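Local coordinates for protein ATP-dependent Clp endopeptidase (Clostridium difficile, PDB 3FES) that probably serves as a ClpC-type, ATP-driven chaperone of the Clp protease system, receiving substrate or adaptor proteins through this amino-terminal domain for unfolding and degradation, at residues Arg11-Ser22 against His35-Gly46; Thr107-Ile115 against Asn132-Met143. One frame throughout, in Å; residues are numbered along the deposited sequence.

The two contacts illustrate how helix separation and interface chemistry go together. In contact 1, helices 10-25 and 33-43 lie close together at a buried centre of alanine and glycine, with ionic groups toward both ends. Contact 2, farther from the centre of the chain and only partly buried, joins the more widely spaced helices 107-117 and 132-142 through branched aliphatic side chains, a selenomethionine and one bridging water. They share no helix, but helix 33-43 packs directly on helix 107-117: Ile36 meets Ile110, Leu37 meets Leu111 and Leu40 meets Ile114. Helix 10-25 of contact 1 thus packs against helix 33-43 of this pair, and helix 132-142 of contact 2 packs against helix 107-117.

Contact 1. Residues Arg11-Ser22 against His35-Gly46; sequences RAKKAIDLAFES and HILLGLLREEEG
Arg11 reaches past the end of helix 33-43 to Glu45, its chain extended from CG to NE, and donates from NE to Glu45 OE1 at 3.0 Å. The bond is fairly straight (161°) and lies near the guanidinium plane, but it meets the oxygen on its anti side and out of the carboxylate plane; the guanidinium and carboxylate planes are 61° apart. Glu43 is a second, longer-range ionic partner, its OE2 3.3 Å from Arg11 CG, alongside the aliphatic part of the arginine. A bend at chi2 (-82°) brings the Glu43 carboxylate there, and the side chain fits as a knob among Arg11, Lys14, Ala15 and Leu18. Its other oxygen, OE1, accepts the backbone N-H of Gly46 through the syn lone pair, tying the carboxylate to the turn that leads into helix 47-55.

Beyond this charged end the helices draw together, their axes approaching to 7.2 Å, in a close crossing at Ala15, Ala19 and Gly39 within the mainly helical Clp amino-terminal domain. Ala15 O lies 3.4 Å from Gly39 CA in a CA-H...O contact, while Ala15 CB touches Leu40 CD2. Leu18 straddles the next turn: CD1 rests on the Glu43 backbone, and CD2 sits over one face of the Arg42 guanidinium, offset toward its rim. Ala19 repeats the close approach, with its CA 3.4 Å from His35 O in a second CA-H...O contact and its CB against the same carbonyl. Glu21 lies at the edge of the Arg42 guanidinium as an ionic partner, although the modelled separation is doubtfully short and Arg42 has two conformers. In the conformer described, Arg42 NH1 donates to Ser22 OG at 2.9 Å, tilted from the guanidinium plane, and Leu38 CD2 packs against that hydroxyl.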
loop_
_atom_site.group_PDB
_atom_site.type_symbol
_atom_site.label_atom_id
_atom_site.label_comp_id
_atom_site.label_asym_id
_atom_site.label_seq_id
_atom_site.Cartn_x
_atom_site.Cartn_y
_atom_site.Cartn_z
ATOM N N ARG A 11 4.081 -12.493 -0.933
ATOM C CA ARG A 11 4.663 -11.146 -0.737
ATOM C C ARG A 11 3.560 -10.118 -0.454
ATOM O O ARG A 11 3.749 -9.231 0.366
ATOM C CB ARG A 11 5.561 -10.731 -1.896
ATOM C CG ARG A 11 6.878 -11.552 -2.004
ATOM C CD ARG A 11 7.795 -10.911 -3.070
ATOM N NE ARG A 11 9.104 -11.571 -3.097
ATOM C CZ ARG A 11 9.514 -12.430 -4.025
ATOM N NH1 ARG A 11 8.719 -12.777 -5.045
ATOM N NH2 ARG A 11 10.735 -12.968 -3.923
ATOM N N ALA A 12 2.406 -10.275 -1.092
ATOM C CA ALA A 12 1.276 -9.338 -0.900
ATOM C C ALA A 12 0.675 -9.544 0.508
ATOM O O ALA A 12 0.361 -8.576 1.200
ATOM C CB ALA A 12 0.237 -9.514 -1.997
ATOM N N LYS A 13 0.561 -10.799 0.935
ATOM C CA LYS A 13 0.103 -11.088 2.269
ATOM C C LYS A 13 1.070 -10.448 3.277
ATOM O O LYS A 13 0.627 -9.876 4.266
ATOM C CB LYS A 13 0.072 -12.602 2.528
ATOM C CG LYS A 13 -1.133 -13.286 1.967
ATOM C CD LYS A 13 -0.950 -14.817 2.099
ATOM C CE LYS A 13 -1.994 -15.475 1.253
ATOM N NZ LYS A 13 -1.622 -16.827 0.975
ATOM N N LYS A 14 2.373 -10.548 3.026
ATOM C CA LYS A 14 3.371 -9.972 3.933
ATOM C C LYS A 14 3.222 -8.468 4.017
ATOM O O LYS A 14 3.295 -7.882 5.111
ATOM C CB LYS A 14 4.793 -10.311 3.501
ATOM C CG LYS A 14 5.886 -9.742 4.440
ATOM C CD LYS A 14 5.837 -10.407 5.800
ATOM C CE LYS A 14 7.122 -10.182 6.602
ATOM N NZ LYS A 14 6.989 -10.869 7.961
ATOM N N ALA A 15 3.014 -7.847 2.869
ATOM C CA ALA A 15 2.819 -6.397 2.838
ATOM C C ALA A 15 1.621 -5.952 3.674
ATOM O O ALA A 15 1.712 -4.955 4.411
ATOM C CB ALA A 15 2.710 -5.879 1.383
ATOM N N ILE A 16 0.493 -6.655 3.528
ATOM C CA ILE A 16 -0.705 -6.384 4.344
ATOM C C ILE A 16 -0.431 -6.597 5.855
ATOM O O ILE A 16 -0.794 -5.762 6.673
ATOM C CB ILE A 16 -1.920 -7.224 3.860
ATOM C CG1 ILE A 16 -2.266 -6.856 2.384
ATOM C CG2 ILE A 16 -3.109 -7.079 4.845
ATOM C CD1 ILE A 16 -3.221 -7.874 1.641
ATOM N N ASP A 17 0.246 -7.691 6.228
ATOM C CA ASP A 17 0.646 -7.887 7.634
ATOM C C ASP A 17 1.491 -6.711 8.127
ATOM O O ASP A 17 1.330 -6.242 9.257
ATOM C CB ASP A 17 1.489 -9.179 7.823
ATOM C CG ASP A 17 0.725 -10.450 7.481
ATOM O OD1 ASP A 17 -0.535 -10.428 7.470
ATOM O OD2 ASP A 17 1.412 -11.483 7.235
ATOM N N LEU A 18 2.393 -6.228 7.275
ATOM C CA LEU A 18 3.256 -5.105 7.665
ATOM C C LEU A 18 2.456 -3.811 7.816
ATOM O O LEU A 18 2.813 -2.947 8.636
ATOM C CB LEU A 18 4.441 -4.916 6.694
ATOM C CG LEU A 18 5.532 -6.005 6.793
ATOM C CD1 LEU A 18 6.391 -5.956 5.538
ATOM C CD2 LEU A 18 6.407 -5.810 8.023
ATOM N N ALA A 19 1.372 -3.704 7.045
ATOM C CA ALA A 19 0.493 -2.526 7.126
ATOM C C ALA A 19 -0.154 -2.493 8.518
ATOM O O ALA A 19 -0.184 -1.438 9.199
ATOM C CB ALA A 19 -0.534 -2.591 6.061
ATOM N N PHE A 20 -0.643 -3.661 8.951
ATOM C CA PHE A 20 -1.218 -3.793 10.280
ATOM C C PHE A 20 -0.187 -3.530 11.387
ATOM O O PHE A 20 -0.508 -2.894 12.415
ATOM C CB PHE A 20 -1.809 -5.192 10.450
ATOM C CG PHE A 20 -3.225 -5.341 9.902
ATOM C CD1 PHE A 20 -3.452 -5.561 8.549
ATOM C CD2 PHE A 20 -4.323 -5.303 10.760
ATOM C CE1 PHE A 20 -4.748 -5.742 8.053
ATOM C CE2 PHE A 20 -5.618 -5.467 10.275
ATOM C CZ PHE A 20 -5.832 -5.663 8.900
ATOM N N GLU A 21 1.027 -4.071 11.204
ATOM C CA GLU A 21 2.100 -3.894 12.191
ATOM C C GLU A 21 2.493 -2.431 12.297
ATOM O O GLU A 21 2.728 -1.936 13.406
ATOM C CB GLU A 21 3.316 -4.739 11.809
ATOM C CG GLU A 21 4.492 -4.676 12.783
ATOM C CD GLU A 21 5.760 -5.282 12.156
ATOM O OE1 GLU A 21 6.673 -4.528 11.757
ATOM O OE2 GLU A 21 5.827 -6.513 12.010
ATOM N N SER A 22 2.545 -1.743 11.157
ATOM C CA SER A 22 2.818 -0.309 11.175
ATOM C C SER A 22 1.768 0.510 11.904
ATOM O O SER A 22 2.123 1.366 12.701
ATOM C CB SER A 22 2.977 0.231 9.778
ATOM O OG SER A 22 4.240 -0.220 9.284
ATOM N N HIS A 35 -1.167 3.132 5.464
ATOM C CA HIS A 35 -0.487 2.020 6.094
ATOM C C HIS A 35 -0.215 0.903 5.108
ATOM O O HIS A 35 0.823 0.266 5.197
ATOM C CB HIS A 35 -1.308 1.454 7.231
ATOM C CG HIS A 35 -1.722 2.470 8.247
ATOM N ND1 HIS A 35 -0.841 3.058 9.125
ATOM C CD2 HIS A 35 -2.933 2.994 8.521
ATOM C CE1 HIS A 35 -1.498 3.887 9.913
ATOM N NE2 HIS A 35 -2.771 3.848 9.579
ATOM N N ILE A 36 -1.154 0.648 4.199
ATOM C CA ILE A 36 -0.926 -0.331 3.132
ATOM C C ILE A 36 0.276 0.129 2.285
ATOM O O ILE A 36 1.144 -0.669 1.928
ATOM C CB ILE A 36 -2.187 -0.478 2.233
ATOM C CG1 ILE A 36 -3.396 -0.982 3.047
ATOM C CG2 ILE A 36 -1.896 -1.429 1.039
ATOM C CD1 ILE A 36 -4.684 -0.993 2.249
ATOM N N LEU A 37 0.317 1.426 1.938
ATOM C CA LEU A 37 1.475 1.933 1.184
ATOM C C LEU A 37 2.813 1.704 1.919
ATOM O O LEU A 37 3.826 1.266 1.311
ATOM C CB LEU A 37 1.267 3.435 0.882
ATOM C CG LEU A 37 2.289 4.041 -0.085
ATOM C CD1 LEU A 37 2.035 3.587 -1.508
ATOM C CD2 LEU A 37 2.155 5.549 -0.040
ATOM N N LEU A 38 2.815 1.970 3.225
ATOM C CA LEU A 38 4.010 1.759 4.030
ATOM C C LEU A 38 4.308 0.263 4.131
ATOM O O LEU A 38 5.474 -0.156 4.064
ATOM C CB LEU A 38 3.826 2.343 5.437
ATOM C CG LEU A 38 4.966 2.172 6.455
ATOM C CD1 LEU A 38 6.334 2.643 5.909
ATOM C CD2 LEU A 38 4.586 2.882 7.739
ATOM N N GLY A 39 3.250 -0.534 4.253
ATOM C CA GLY A 39 3.422 -2.002 4.263
ATOM C C GLY A 39 4.077 -2.530 2.975
ATOM O O GLY A 39 4.933 -3.445 3.021
ATOM N N LEU A 40 3.639 -2.006 1.827
ATOM C CA LEU A 40 4.213 -2.353 0.520
ATOM C C LEU A 40 5.700 -2.001 0.451
ATOM O O LEU A 40 6.489 -2.790 -0.070
ATOM C CB LEU A 40 3.453 -1.693 -0.650
ATOM C CG LEU A 40 1.970 -2.148 -0.849
ATOM C CD1 LEU A 40 1.247 -1.121 -1.759
ATOM C CD2 LEU A 40 1.965 -3.597 -1.433
ATOM N N LEU A 41 6.061 -0.823 0.963
ATOM C CA LEU A 41 7.473 -0.410 0.979
ATOM C C LEU A 41 8.298 -1.314 1.888
ATOM O O LEU A 41 9.367 -1.821 1.492
ATOM C CB LEU A 41 7.619 1.062 1.390
ATOM C CG LEU A 41 9.061 1.605 1.208
ATOM C CD1 LEU A 41 9.734 1.187 -0.115
ATOM C CD2 LEU A 41 9.046 3.091 1.280
ATOM N N ARG A 42 7.798 -1.527 3.092
ATOM C CA ARG A 42 8.506 -2.337 4.077
ATOM C C ARG A 42 8.697 -3.780 3.610
ATOM O O ARG A 42 9.647 -4.450 4.034
ATOM C CB ARG A 42 7.765 -2.293 5.415
ATOM C CG ARG A 42 7.917 -0.968 6.154
ATOM C CD ARG A 42 7.188 -0.998 7.497
ATOM N NE ARG A 42 7.861 -1.929 8.400
ATOM C CZ ARG A 42 7.266 -2.627 9.356
ATOM N NH1 ARG A 42 5.938 -2.517 9.570
ATOM N NH2 ARG A 42 8.018 -3.444 10.102
ATOM N N GLU A 43 7.802 -4.262 2.742
ATOM C CA GLU A 43 7.884 -5.646 2.268
ATOM C C GLU A 43 9.173 -5.885 1.455
ATOM O O GLU A 43 9.679 -7.006 1.423
ATOM C CB GLU A 43 6.600 -6.090 1.554
ATOM C CG GLU A 43 6.611 -7.566 1.087
ATOM C CD GLU A 43 7.333 -7.781 -0.247
ATOM O OE1 GLU A 43 7.312 -6.865 -1.100
ATOM O OE2 GLU A 43 7.904 -8.880 -0.450
ATOM N N GLU A 44 9.706 -4.818 0.860
ATOM C CA GLU A 44 11.060 -4.778 0.265
ATOM C C GLU A 44 11.257 -5.495 -1.078
ATOM O O GLU A 44 11.853 -4.920 -1.997
ATOM C CB GLU A 44 12.152 -5.228 1.249
ATOM C CG GLU A 44 12.500 -4.197 2.312
ATOM C CD GLU A 44 13.712 -4.584 3.159
ATOM O OE1 GLU A 44 13.735 -4.222 4.352
ATOM O OE2 GLU A 44 14.642 -5.245 2.647
ATOM N N GLU A 45 10.786 -6.732 -1.188
ATOM C CA GLU A 45 11.084 -7.595 -2.344
ATOM C C GLU A 45 10.183 -7.421 -3.575
ATOM O O GLU A 45 10.612 -7.659 -4.705
ATOM C CB GLU A 45 11.002 -9.049 -1.906
ATOM C CG GLU A 45 11.975 -9.406 -0.811
ATOM C CD GLU A 45 11.984 -10.889 -0.528
ATOM O OE1 GLU A 45 10.951 -11.575 -0.744
ATOM O OE2 GLU A 45 13.029 -11.387 -0.092
ATOM N N GLY A 46 8.923 -7.024 -3.364
ATOM C CA GLY A 46 7.957 -7.035 -4.452
ATOM C C GLY A 46 8.072 -5.826 -5.371
ATOM O O GLY A 46 8.783 -4.844 -5.069
#

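Contact 2. Residues Thr107-Ile115 against Asn132-Met143; sequences TEHILLAII and NDRTLAQLTIDM
Leu139 drives its two methyls into helix 107-115 as a knob among Glu108, Leu111, Leu112 and Ile115. CD2 comes within 3.4 Å of Leu112 N, with the Leu111 and Leu112 side chains on it; CD1 rests on Glu108 CB at 3.7 Å. Ile115 answers in the reverse direction, fitting among Asn132, Thr135, Leu136 and Leu139. Its CG1 lies anti to the carbonyl carbon (chi1 -67°), sending CD1 to Thr135 CG2 at 3.9 Å, while CG2 takes the other branch toward Leu136 CD1.

This reciprocal knobs-into-holes packing lays 132-142, the carboxy-terminal helix of the Clp amino-terminal domain, alongside 107-115, nearly antiparallel at 150°, the axes of these segments 10.6 Å apart, a spacing filled by leucine and isoleucine side chains. Where helix 132-142 ends, Met143, present as selenomethionine, turns back: SE lies 3.8 Å from Leu112 CD2, and the bend at chi3 (64°) brings CE to Glu108 CG.

At the other end a water donates to Ile115 O (2.6 Å) and to Asn132 OD1 (3.1 Å), bridging the helices beside the Ile115 methyl. Farther out, Asn127 accepts from Asn132 ND2, which would hold the amide whose OD1 accepts from this water, and Thr135 OG1 bonds to Val131 O while its methyl faces Leu111 and Ile115. Leu112 also touches Phe96 of helix 84-99, and Leu111 touches Leu37 of helix 33-43.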
loop_
_atom_site.group_PDB
_atom_site.type_symbol
_atom_site.label_atom_id
_atom_site.label_comp_id
_atom_site.label_asym_id
_atom_site.label_seq_id
_atom_site.Cartn_x
_atom_site.Cartn_y
_atom_site.Cartn_z
ATOM N N THR A 107 1.886 -7.559 -5.020
ATOM C CA THR A 107 2.103 -6.197 -4.521
ATOM C C THR A 107 1.800 -5.135 -5.575
ATOM O O THR A 107 1.249 -4.081 -5.253
ATOM C CB THR A 107 3.509 -5.977 -3.916
ATOM O OG1 THR A 107 4.511 -6.055 -4.926
ATOM C CG2 THR A 107 3.784 -7.009 -2.821
ATOM N N GLU A 108 2.060 -5.472 -6.829
ATOM C CA GLU A 108 1.841 -4.522 -7.948
ATOM C C GLU A 108 0.346 -4.195 -8.117
ATOM O O GLU A 108 -0.046 -3.040 -8.430
ATOM C CB GLU A 108 2.486 -5.054 -9.262
ATOM C CG GLU A 108 1.901 -6.368 -9.821
ATOM C CD GLU A 108 2.553 -7.602 -9.240
ATOM O OE1 GLU A 108 2.477 -8.660 -9.917
ATOM O OE2 GLU A 108 3.170 -7.522 -8.151
ATOM N N HIS A 109 -0.492 -5.203 -7.918
ATOM C CA HIS A 109 -1.949 -5.012 -8.010
ATOM C C HIS A 109 -2.501 -4.145 -6.889
ATOM O O HIS A 109 -3.369 -3.316 -7.134
ATOM C CB HIS A 109 -2.716 -6.334 -8.138
ATOM C CG HIS A 109 -2.187 -7.233 -9.218
ATOM N ND1 HIS A 109 -2.408 -7.008 -10.568
ATOM C CD2 HIS A 109 -1.378 -8.314 -9.143
ATOM C CE1 HIS A 109 -1.790 -7.944 -11.271
ATOM N NE2 HIS A 109 -1.177 -8.758 -10.429
ATOM N N ILE A 110 -1.957 -4.303 -5.687
ATOM C CA ILE A 110 -2.356 -3.467 -4.551
ATOM C C ILE A 110 -1.929 -2.022 -4.802
ATOM O O ILE A 110 -2.709 -1.124 -4.605
ATOM C CB ILE A 110 -1.818 -4.009 -3.232
ATOM C CG1 ILE A 110 -2.335 -5.454 -3.051
ATOM C CG2 ILE A 110 -2.248 -3.079 -2.029
ATOM C CD1 ILE A 110 -1.787 -6.161 -1.753
ATOM N N LEU A 111 -0.711 -1.809 -5.281
ATOM C CA LEU A 111 -0.280 -0.425 -5.544
ATOM C C LEU A 111 -1.094 0.187 -6.707
ATOM O O LEU A 111 -1.482 1.358 -6.656
ATOM C CB LEU A 111 1.259 -0.382 -5.803
ATOM C CG LEU A 111 1.822 1.050 -6.002
ATOM C CD1 LEU A 111 1.502 1.972 -4.821
ATOM C CD2 LEU A 111 3.379 0.962 -6.255
ATOM N N LEU A 112 -1.380 -0.602 -7.742
ATOM C CA LEU A 112 -2.261 -0.135 -8.837
ATOM C C LEU A 112 -3.614 0.376 -8.283
ATOM O O LEU A 112 -4.185 1.398 -8.712
ATOM C CB LEU A 112 -2.562 -1.306 -9.754
ATOM C CG LEU A 112 -2.803 -1.164 -11.246
ATOM C CD1 LEU A 112 -1.954 -0.063 -11.873
ATOM C CD2 LEU A 112 -2.398 -2.533 -11.808
ATOM N N ALA A 113 -4.138 -0.410 -7.355
ATOM C CA ALA A 113 -5.437 -0.122 -6.741
ATOM C C ALA A 113 -5.405 1.122 -5.860
ATOM O O ALA A 113 -6.364 1.917 -5.883
ATOM C CB ALA A 113 -5.852 -1.368 -5.893
ATOM N N ILE A 114 -4.315 1.300 -5.098
ATOM C CA ILE A 114 -4.136 2.523 -4.293
ATOM C C ILE A 114 -4.230 3.719 -5.226
ATOM O O ILE A 114 -5.008 4.652 -4.996
ATOM C CB ILE A 114 -2.782 2.535 -3.534
ATOM C CG1 ILE A 114 -2.845 1.547 -2.345
ATOM C CG2 ILE A 114 -2.505 3.937 -2.930
ATOM C CD1 ILE A 114 -1.478 1.374 -1.640
ATOM N N ILE A 115 -3.446 3.683 -6.288
ATOM C CA ILE A 115 -3.417 4.812 -7.269
ATOM C C ILE A 115 -4.769 5.064 -7.939
ATOM O O ILE A 115 -5.253 6.224 -8.020
ATOM C CB ILE A 115 -2.304 4.590 -8.294
ATOM C CG1 ILE A 115 -0.958 4.684 -7.578
ATOM C CG2 ILE A 115 -2.368 5.652 -9.480
ATOM C CD1 ILE A 115 0.247 4.184 -8.417
ATOM N N ASN A 132 2.881 11.182 -7.921
ATOM C CA ASN A 132 1.746 10.287 -8.186
ATOM C C ASN A 132 1.855 9.699 -9.620
ATOM O O ASN A 132 1.853 8.490 -9.801
ATOM C CB ASN A 132 0.379 10.977 -7.957
ATOM C CG ASN A 132 -0.722 9.977 -7.519
ATOM O OD1 ASN A 132 -0.948 8.956 -8.166
ATOM N ND2 ASN A 132 -1.394 10.275 -6.391
ATOM N N ASP A 133 1.995 10.555 -10.630
ATOM C CA ASP A 133 1.991 10.022 -11.987
ATOM C C ASP A 133 3.288 9.286 -12.290
ATOM O O ASP A 133 3.301 8.407 -13.142
ATOM C CB ASP A 133 1.790 11.135 -13.034
ATOM C CG ASP A 133 0.328 11.608 -13.128
ATOM O OD1 ASP A 133 -0.604 10.886 -12.679
ATOM O OD2 ASP A 133 0.110 12.700 -13.689
ATOM N N ARG A 134 4.388 9.690 -11.647
ATOM C CA ARG A 134 5.672 9.011 -11.843
ATOM C C ARG A 134 5.629 7.589 -11.271
ATOM O O ARG A 134 6.167 6.648 -11.857
ATOM C CB ARG A 134 6.789 9.813 -11.204
ATOM C CG ARG A 134 6.934 11.185 -11.866
ATOM C CD ARG A 134 8.349 11.667 -11.837
ATOM N NE ARG A 134 9.139 10.863 -12.750
ATOM C CZ ARG A 134 9.375 11.196 -14.012
ATOM N NH1 ARG A 134 8.901 12.334 -14.513
ATOM N NH2 ARG A 134 10.093 10.385 -14.776
ATOM N N THR A 135 4.957 7.455 -10.137
ATOM C CA THR A 135 4.767 6.135 -9.492
ATOM C C THR A 135 3.957 5.244 -10.412
ATOM O O THR A 135 4.330 4.092 -10.632
ATOM C CB THR A 135 4.102 6.291 -8.095
ATOM O OG1 THR A 135 4.938 7.112 -7.270
ATOM C CG2 THR A 135 3.912 4.958 -7.415
ATOM N N LEU A 136 2.858 5.767 -10.954
ATOM C CA LEU A 136 2.074 5.032 -11.935
ATOM C C LEU A 136 2.887 4.583 -13.164
ATOM O O LEU A 136 2.764 3.444 -13.596
ATOM C CB LEU A 136 0.875 5.850 -12.367
ATOM C CG LEU A 136 -0.054 5.130 -13.341
ATOM C CD1 LEU A 136 -0.590 3.849 -12.753
ATOM C CD2 LEU A 136 -1.164 6.102 -13.719
ATOM N N ALA A 137 3.678 5.485 -13.728
ATOM C CA ALA A 137 4.510 5.156 -14.875
ATOM C C ALA A 137 5.483 4.025 -14.544
ATOM O O ALA A 137 5.601 3.080 -15.302
ATOM C CB ALA A 137 5.264 6.400 -15.361
ATOM N N GLN A 138 6.166 4.137 -13.413
ATOM C CA GLN A 138 7.199 3.169 -13.009
ATOM C C GLN A 138 6.552 1.807 -12.740
ATOM O O GLN A 138 7.107 0.753 -13.077
ATOM C CB GLN A 138 7.901 3.632 -11.724
ATOM C CG GLN A 138 9.064 2.716 -11.316
ATOM C CD GLN A 138 10.230 2.878 -12.239
ATOM O OE1 GLN A 138 10.764 3.979 -12.362
ATOM N NE2 GLN A 138 10.647 1.780 -12.915
ATOM N N LEU A 139 5.365 1.847 -12.147
ATOM C CA LEU A 139 4.618 0.618 -11.854
ATOM C C LEU A 139 4.189 -0.023 -13.165
ATOM O O LEU A 139 4.278 -1.220 -13.325
ATOM C CB LEU A 139 3.395 0.907 -10.980
ATOM C CG LEU A 139 2.448 -0.283 -10.664
ATOM C CD1 LEU A 139 3.156 -1.459 -9.989
ATOM C CD2 LEU A 139 1.215 0.210 -9.822
ATOM N N THR A 140 3.738 0.786 -14.108
ATOM C CA THR A 140 3.293 0.271 -15.389
ATOM C C THR A 140 4.443 -0.367 -16.163
ATOM O O THR A 140 4.255 -1.450 -16.765
ATOM C CB THR A 140 2.697 1.397 -16.245
ATOM O OG1 THR A 140 1.556 1.932 -15.562
ATOM C CG2 THR A 140 2.222 0.876 -17.611
ATOM N N ILE A 141 5.616 0.274 -16.183
ATOM C CA ILE A 141 6.715 -0.373 -16.909
ATOM C C ILE A 141 7.192 -1.619 -16.169
ATOM O O ILE A 141 7.543 -2.619 -16.789
ATOM C CB ILE A 141 7.903 0.550 -17.358
ATOM C CG1 ILE A 141 8.748 1.041 -16.179
ATOM C CG2 ILE A 141 7.444 1.684 -18.278
ATOM C CD1 ILE A 141 10.198 1.346 -16.614
ATOM N N ASP A 142 7.176 -1.567 -14.833
ATOM C CA ASP A 142 7.612 -2.720 -14.045
ATOM C C ASP A 142 6.692 -3.917 -14.205
ATOM O O ASP A 142 7.082 -5.035 -13.883
ATOM C CB ASP A 142 7.748 -2.361 -12.569
ATOM C CG ASP A 142 9.023 -1.608 -12.284
ATOM O OD1 ASP A 142 9.684 -1.182 -13.235
ATOM O OD2 ASP A 142 9.355 -1.428 -11.112
HETATM N N MSE A 143 5.472 -3.677 -14.667
HETATM C CA MSE A 143 4.543 -4.771 -14.930
HETATM C C MSE A 143 4.555 -5.250 -16.396
HETATM O O MSE A 143 3.723 -6.085 -16.789
HETATM C CB MSE A 143 3.130 -4.369 -14.514
HETATM C CG MSE A 143 2.981 -4.160 -13.013
HETATM SE SE MSE A 143 1.214 -3.564 -12.577
HETATM C CE MSE A 143 0.258 -5.186 -13.176
HETATM O O HOH W 1 -4.018 8.511 -7.994
#